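Side-chain contacts in ribonuclease VapC (Klebsiella pneumoniae, PDB 7BY3), which is probably a magnesium-dependent RNA endonuclease of the PIN domain family, serving as the toxic component of a toxin-antitoxin system: residues A6-N11 with S62-I67; M42-G47 with Q55-A60. One frame throughout, in Å; residues are numbered along the deposited sequence.

Contact 1: A6-N11 with S62-I67; sequences ALFDTN and STFNII
Phe8 and Phe64 meet at one corner of each ring. The Phe8 CB bond points toward segment 62-67, and CB and CG both stay 4.9 Å from Phe64 CE2. The closest atom is Phe8 CD1, 4.4 Å from Phe64 CE2. Beyond it the ring draws away: Phe8 CE1 is already 5.0 Å from Phe64 CE2, and Phe8 CZ, at the tip, is 6.0 Å from the same atom. The Phe8 ring also meets that of Trp30, with planes at about 85°. The planes of Phe8 and Phe64 stand about 78° apart. Phe8 CD1 lies at the edge of the Phe64 ring, near its plane. The touch is loose and apolar.

The second apolar touch pairs Leu7, one residue before Phe8, with Ile67, three residues after Phe64. Leu7 has CG anti to its backbone N (chi1 -177°), which carries the branch toward Ile67. Ile67 is extended at its end, and Leu7 CD1 stands 4.3 Å from Ile67 CD1.

Asp9, predicted to bind magnesium, follows the strand at the N-cap position. Its OD2 is hydrogen-bonded to Thr106 OG1 and to a polar side chain on the chain of another protein.

Strand 35-37 explains the wide spacing, with Leu7 CA 8.8 Å from Asn65 CA. It lies between the two segments, bonded through Ala35 to the backbone of Ala6 and Phe8, and it pairs in parallel with strand 65-67. Helix 88-99 packs on Leu7 and Ile67, while Phe64 rests on Ile36.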
loop_
_atom_site.group_PDB
_atom_site.type_symbol
_atom_site.label_atom_id
_atom_site.label_comp_id
_atom_site.label_asym_id
_atom_site.label_seq_id
_atom_site.Cartn_x
_atom_site.Cartn_y
_atom_site.Cartn_z
ATOM N N ALA B 6 -1.226 -15.786 12.497
ATOM C CA ALA B 6 -1.035 -16.081 11.085
ATOM C C ALA B 6 -1.378 -14.918 10.156
ATOM O O ALA B 6 -2.385 -14.235 10.337
ATOM C CB ALA B 6 -1.858 -17.296 10.712
ATOM N N LEU B 7 -0.521 -14.709 9.161
ATOM C CA LEU B 7 -0.808 -13.810 8.046
ATOM C C LEU B 7 -0.893 -14.633 6.766
ATOM O O LEU B 7 0.050 -15.339 6.412
ATOM C CB LEU B 7 0.264 -12.726 7.912
ATOM C CG LEU B 7 0.018 -11.686 6.815
ATOM C CD1 LEU B 7 -0.663 -10.454 7.381
ATOM C CD2 LEU B 7 1.307 -11.309 6.109
ATOM N N PHE B 8 -2.023 -14.547 6.072
ATOM C CA PHE B 8 -2.253 -15.380 4.898
ATOM C C PHE B 8 -2.044 -14.627 3.589
ATOM O O PHE B 8 -2.597 -13.548 3.384
ATOM C CB PHE B 8 -3.661 -15.976 4.943
ATOM C CG PHE B 8 -3.797 -17.121 5.905
ATOM C CD1 PHE B 8 -4.156 -16.900 7.222
ATOM C CD2 PHE B 8 -3.551 -18.419 5.492
ATOM C CE1 PHE B 8 -4.274 -17.952 8.109
ATOM C CE2 PHE B 8 -3.668 -19.474 6.373
ATOM C CZ PHE B 8 -4.030 -19.240 7.683
ATOM N N ASP B 9 -1.239 -15.214 2.709
ATOM C CA ASP B 9 -0.948 -14.635 1.403
ATOM C C ASP B 9 -2.154 -14.770 0.477
ATOM O O ASP B 9 -3.045 -15.587 0.714
ATOM C CB ASP B 9 0.283 -15.303 0.786
ATOM C CG ASP B 9 0.892 -14.488 -0.343
ATOM O OD1 ASP B 9 0.406 -13.368 -0.601
ATOM O OD2 ASP B 9 1.864 -14.966 -0.965
ATOM N N THR B 10 -2.173 -13.953 -0.570
ATOM C CA THR B 10 -3.312 -13.852 -1.480
ATOM C C THR B 10 -3.739 -15.186 -2.096
ATOM O O THR B 10 -4.933 -15.463 -2.214
ATOM C CB THR B 10 -3.007 -12.859 -2.624
ATOM O OG1 THR B 10 -2.512 -11.631 -2.076
ATOM C CG2 THR B 10 -4.258 -12.578 -3.442
ATOM N N ASN B 11 -2.768 -16.010 -2.478
ATOM C CA ASN B 11 -3.058 -17.257 -3.184
ATOM C C ASN B 11 -3.902 -18.240 -2.371
ATOM O O ASN B 11 -4.628 -19.060 -2.937
ATOM C CB ASN B 11 -1.753 -17.933 -3.623
ATOM C CG ASN B 11 -0.780 -18.138 -2.474
ATOM O OD1 ASN B 11 0.125 -17.332 -2.261
ATOM N ND2 ASN B 11 -0.962 -19.223 -1.732
ATOM N N SER B 62 -13.620 -9.283 6.044
ATOM C CA SER B 62 -13.676 -8.368 7.180
ATOM C C SER B 62 -13.486 -9.089 8.514
ATOM O O SER B 62 -13.362 -8.452 9.560
ATOM C CB SER B 62 -15.000 -7.604 7.181
ATOM O OG SER B 62 -16.100 -8.486 7.320
ATOM N N THR B 63 -13.464 -10.418 8.469
ATOM C CA THR B 63 -13.225 -11.229 9.658
ATOM C C THR B 63 -11.726 -11.399 9.903
ATOM O O THR B 63 -11.308 -11.957 10.917
ATOM C CB THR B 63 -13.878 -12.615 9.538
ATOM O OG1 THR B 63 -13.174 -13.395 8.564
ATOM C CG2 THR B 63 -15.335 -12.482 9.119
ATOM N N PHE B 64 -10.928 -10.919 8.955
ATOM C CA PHE B 64 -9.476 -10.924 9.076
ATOM C C PHE B 64 -8.983 -9.605 9.641
ATOM O O PHE B 64 -9.561 -8.554 9.364
ATOM C CB PHE B 64 -8.815 -11.164 7.716
ATOM C CG PHE B 64 -8.933 -12.569 7.216
ATOM C CD1 PHE B 64 -10.069 -12.984 6.545
ATOM C CD2 PHE B 64 -7.898 -13.469 7.396
ATOM C CE1 PHE B 64 -10.178 -14.275 6.074
ATOM C CE2 PHE B 64 -8.000 -14.761 6.928
ATOM C CZ PHE B 64 -9.142 -15.166 6.266
ATOM N N ASN B 65 -7.927 -9.652 10.445
ATOM C CA ASN B 65 -7.196 -8.433 10.736
ATOM C C ASN B 65 -6.619 -7.947 9.418
ATOM O O ASN B 65 -5.876 -8.669 8.756
ATOM C CB ASN B 65 -6.096 -8.677 11.770
ATOM C CG ASN B 65 -5.265 -7.438 12.044
ATOM O OD1 ASN B 65 -5.685 -6.317 11.758
ATOM N ND2 ASN B 65 -4.077 -7.637 12.602
ATOM N N ILE B 66 -6.958 -6.726 9.030
ATOM C CA ILE B 66 -6.517 -6.212 7.744
ATOM C C ILE B 66 -5.521 -5.092 7.972
ATOM O O ILE B 66 -5.871 -4.021 8.461
ATOM C CB ILE B 66 -7.697 -5.718 6.891
ATOM C CG1 ILE B 66 -8.693 -6.858 6.671
ATOM C CG2 ILE B 66 -7.203 -5.187 5.557
ATOM C CD1 ILE B 66 -9.952 -6.444 5.946
ATOM N N ILE B 67 -4.271 -5.357 7.616
ATOM C CA ILE B 67 -3.176 -4.463 7.959
ATOM C C ILE B 67 -2.803 -3.539 6.803
ATOM O O ILE B 67 -2.392 -3.990 5.735
ATOM C CB ILE B 67 -1.940 -5.266 8.399
ATOM C CG1 ILE B 67 -2.342 -6.310 9.446
ATOM C CG2 ILE B 67 -0.866 -4.337 8.938
ATOM C CD1 ILE B 67 -1.191 -7.116 9.993
#

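Contact 2: M42-G47 with Q55-A60; sequences MEVMVG and QRTRMA
Val44 and Thr57 make the tight part of this contact. Val44 CG1 sits 3.7 Å from Thr57 CG2, methyl against methyl, and the two side chains cross obliquely. Both methyls are anti to their own backbone N (chi1 172° for Val44), which turns each methyl toward the other helix. Met45 SD adds a looser touch on the same methyl, 4.3 Å from Thr57 CG2. Phe17 of helix 10-17 packs on both Val44 and Thr57, and Leu13 also packs on Val44. Val44 and Thr57 are both buried, and the methyls that meet are apolar.

The polar atom of Thr57 is used elsewhere. Its OG1 is hydrogen-bonded to an aromatic side chain on the chain of another protein, and it makes a weak bond to Gln53 O.

The two segments belong to helices 38-50 and 54-61, joined by a short turn into a helical hairpin within the PIN domain. Their local axes come within 9.8 Å and run nearly antiparallel, at 154°. Met45 and Thr57 have the nearest CA atoms, 7.4 Å apart.

The looser side is formed by Met45 and Arg58. Met45 curls at its end, and its CE methyl comes 4.2 Å from Arg58 NE, approaching the guanidinium obliquely. Arg58 is partly exposed to solvent. Met45 is buried, touching Glu54 and Leu61, and Val78 of the second subunit packs on it.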
loop_
_atom_site.group_PDB
_atom_site.type_symbol
_atom_site.label_atom_id
_atom_site.label_comp_id
_atom_site.label_asym_id
_atom_site.label_seq_id
_atom_site.Cartn_x
_atom_site.Cartn_y
_atom_site.Cartn_z
ATOM N N MET B 42 -7.182 -6.112 -1.746
ATOM C CA MET B 42 -7.447 -5.547 -3.066
ATOM C C MET B 42 -7.435 -6.600 -4.173
ATOM O O MET B 42 -8.312 -6.607 -5.036
ATOM C CB MET B 42 -6.427 -4.452 -3.389
ATOM C CG MET B 42 -6.566 -3.203 -2.536
ATOM S SD MET B 42 -5.513 -1.855 -3.097
ATOM C CE MET B 42 -4.090 -2.075 -2.037
ATOM N N GLU B 43 -6.443 -7.485 -4.148
ATOM C CA GLU B 43 -6.311 -8.508 -5.182
ATOM C C GLU B 43 -7.414 -9.558 -5.100
ATOM O O GLU B 43 -7.770 -10.167 -6.107
ATOM C CB GLU B 43 -4.942 -9.190 -5.105
ATOM C CG GLU B 43 -3.776 -8.295 -5.494
ATOM C CD GLU B 43 -2.551 -9.084 -5.928
ATOM O OE1 GLU B 43 -2.713 -10.245 -6.357
ATOM O OE2 GLU B 43 -1.429 -8.540 -5.847
ATOM N N VAL B 44 -7.951 -9.776 -3.905
ATOM C CA VAL B 44 -9.080 -10.685 -3.745
ATOM C C VAL B 44 -10.363 -10.016 -4.241
ATOM O O VAL B 44 -11.197 -10.653 -4.887
ATOM C CB VAL B 44 -9.249 -11.135 -2.277
ATOM C CG1 VAL B 44 -10.533 -11.926 -2.102
ATOM C CG2 VAL B 44 -8.055 -11.972 -1.843
ATOM N N MET B 45 -10.503 -8.724 -3.958
ATOM C CA MET B 45 -11.682 -7.969 -4.373
ATOM C C MET B 45 -11.770 -7.841 -5.894
ATOM O O MET B 45 -12.858 -7.684 -6.447
ATOM C CB MET B 45 -11.689 -6.580 -3.728
ATOM C CG MET B 45 -12.000 -6.588 -2.239
ATOM S SD MET B 45 -13.537 -7.441 -1.832
ATOM C CE MET B 45 -14.729 -6.407 -2.673
ATOM N N VAL B 46 -10.622 -7.901 -6.562
ATOM C CA VAL B 46 -10.593 -7.948 -8.020
ATOM C C VAL B 46 -11.342 -9.189 -8.497
ATOM O O VAL B 46 -12.114 -9.136 -9.455
ATOM C CB VAL B 46 -9.145 -7.962 -8.562
ATOM C CG1 VAL B 46 -9.095 -8.527 -9.976
ATOM C CG2 VAL B 46 -8.542 -6.568 -8.507
ATOM N N GLY B 47 -11.122 -10.301 -7.804
ATOM C CA GLY B 47 -11.775 -11.553 -8.137
ATOM C C GLY B 47 -13.214 -11.599 -7.667
ATOM O O GLY B 47 -14.060 -12.236 -8.295
ATOM N N GLN B 55 -20.213 -8.581 -2.241
ATOM C CA GLN B 55 -20.670 -8.313 -0.879
ATOM C C GLN B 55 -20.305 -9.463 0.055
ATOM O O GLN B 55 -19.924 -9.242 1.202
ATOM C CB GLN B 55 -22.182 -8.065 -0.850
ATOM C CG GLN B 55 -22.772 -7.910 0.550
ATOM C CD GLN B 55 -22.590 -6.514 1.123
ATOM O OE1 GLN B 55 -21.744 -6.290 1.990
ATOM N NE2 GLN B 55 -23.390 -5.569 0.645
ATOM N N ARG B 56 -20.410 -10.689 -0.449
ATOM C CA ARG B 56 -20.141 -11.878 0.357
ATOM C C ARG B 56 -18.649 -12.077 0.621
ATOM O O ARG B 56 -18.263 -12.577 1.676
ATOM C CB ARG B 56 -20.725 -13.118 -0.323
ATOM C CG ARG B 56 -22.054 -13.574 0.264
ATOM C CD ARG B 56 -22.810 -14.489 -0.689
ATOM N NE ARG B 56 -23.655 -13.739 -1.615
ATOM C CZ ARG B 56 -24.228 -14.257 -2.698
ATOM N NH1 ARG B 56 -24.043 -15.534 -3.002
ATOM N NH2 ARG B 56 -24.984 -13.497 -3.480
ATOM N N THR B 57 -17.819 -11.687 -0.339
ATOM C CA THR B 57 -16.372 -11.762 -0.169
ATOM C C THR B 57 -15.907 -10.714 0.829
ATOM O O THR B 57 -15.135 -11.007 1.743
ATOM C CB THR B 57 -15.633 -11.557 -1.494
ATOM O OG1 THR B 57 -16.041 -12.562 -2.431
ATOM C CG2 THR B 57 -14.129 -11.642 -1.284
ATOM N N ARG B 58 -16.388 -9.490 0.640
ATOM C CA ARG B 58 -16.111 -8.391 1.555
ATOM C C ARG B 58 -16.543 -8.746 2.980
ATOM O O ARG B 58 -15.904 -8.342 3.951
ATOM C CB ARG B 58 -16.810 -7.120 1.065
ATOM C CG ARG B 58 -16.887 -5.987 2.074
ATOM C CD ARG B 58 -16.992 -4.621 1.396
ATOM N NE ARG B 58 -17.510 -4.687 0.029
ATOM C CZ ARG B 58 -18.796 -4.815 -0.289
ATOM N NH1 ARG B 58 -19.715 -4.902 0.661
ATOM N NH2 ARG B 58 -19.162 -4.861 -1.563
ATOM N N MET B 59 -17.617 -9.523 3.094
ATOM C CA MET B 59 -18.081 -10.013 4.388
ATOM C C MET B 59 -17.078 -10.971 5.020
ATOM O O MET B 59 -16.765 -10.862 6.204
ATOM C CB MET B 59 -19.438 -10.707 4.247
ATOM C CG MET B 59 -20.623 -9.755 4.188
ATOM S SD MET B 59 -22.195 -10.612 3.962
ATOM C CE MET B 59 -23.334 -9.231 3.929
ATOM N N ALA B 60 -16.579 -11.909 4.223
ATOM C CA ALA B 60 -15.637 -12.907 4.716
ATOM C C ALA B 60 -14.283 -12.287 5.049
ATOM O O ALA B 60 -13.651 -12.655 6.038
ATOM C CB ALA B 60 -15.471 -14.020 3.697
#

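In the fold
Contact 1 lies near the middle of the chain, its centre about 6 Å from the centre of the chain, that of contact 2 about 14 Å from it. Both are mostly buried and apolar. Contact 1 relates strands 6-8 and 65-67, with ring and aliphatic groups touching loosely. Contact 2 joins neighbouring helices, with closer methyl packing and an arginine at its margin. Contact 2 lies within the loop closed by contact 1, and helix 54-61 is followed by strand 65-67. The two meet directly where Thr10 CG2 lies 3.8 Å from Glu43 CB. The chain of another protein reaches both, and the second subunit packs on segment 42-47.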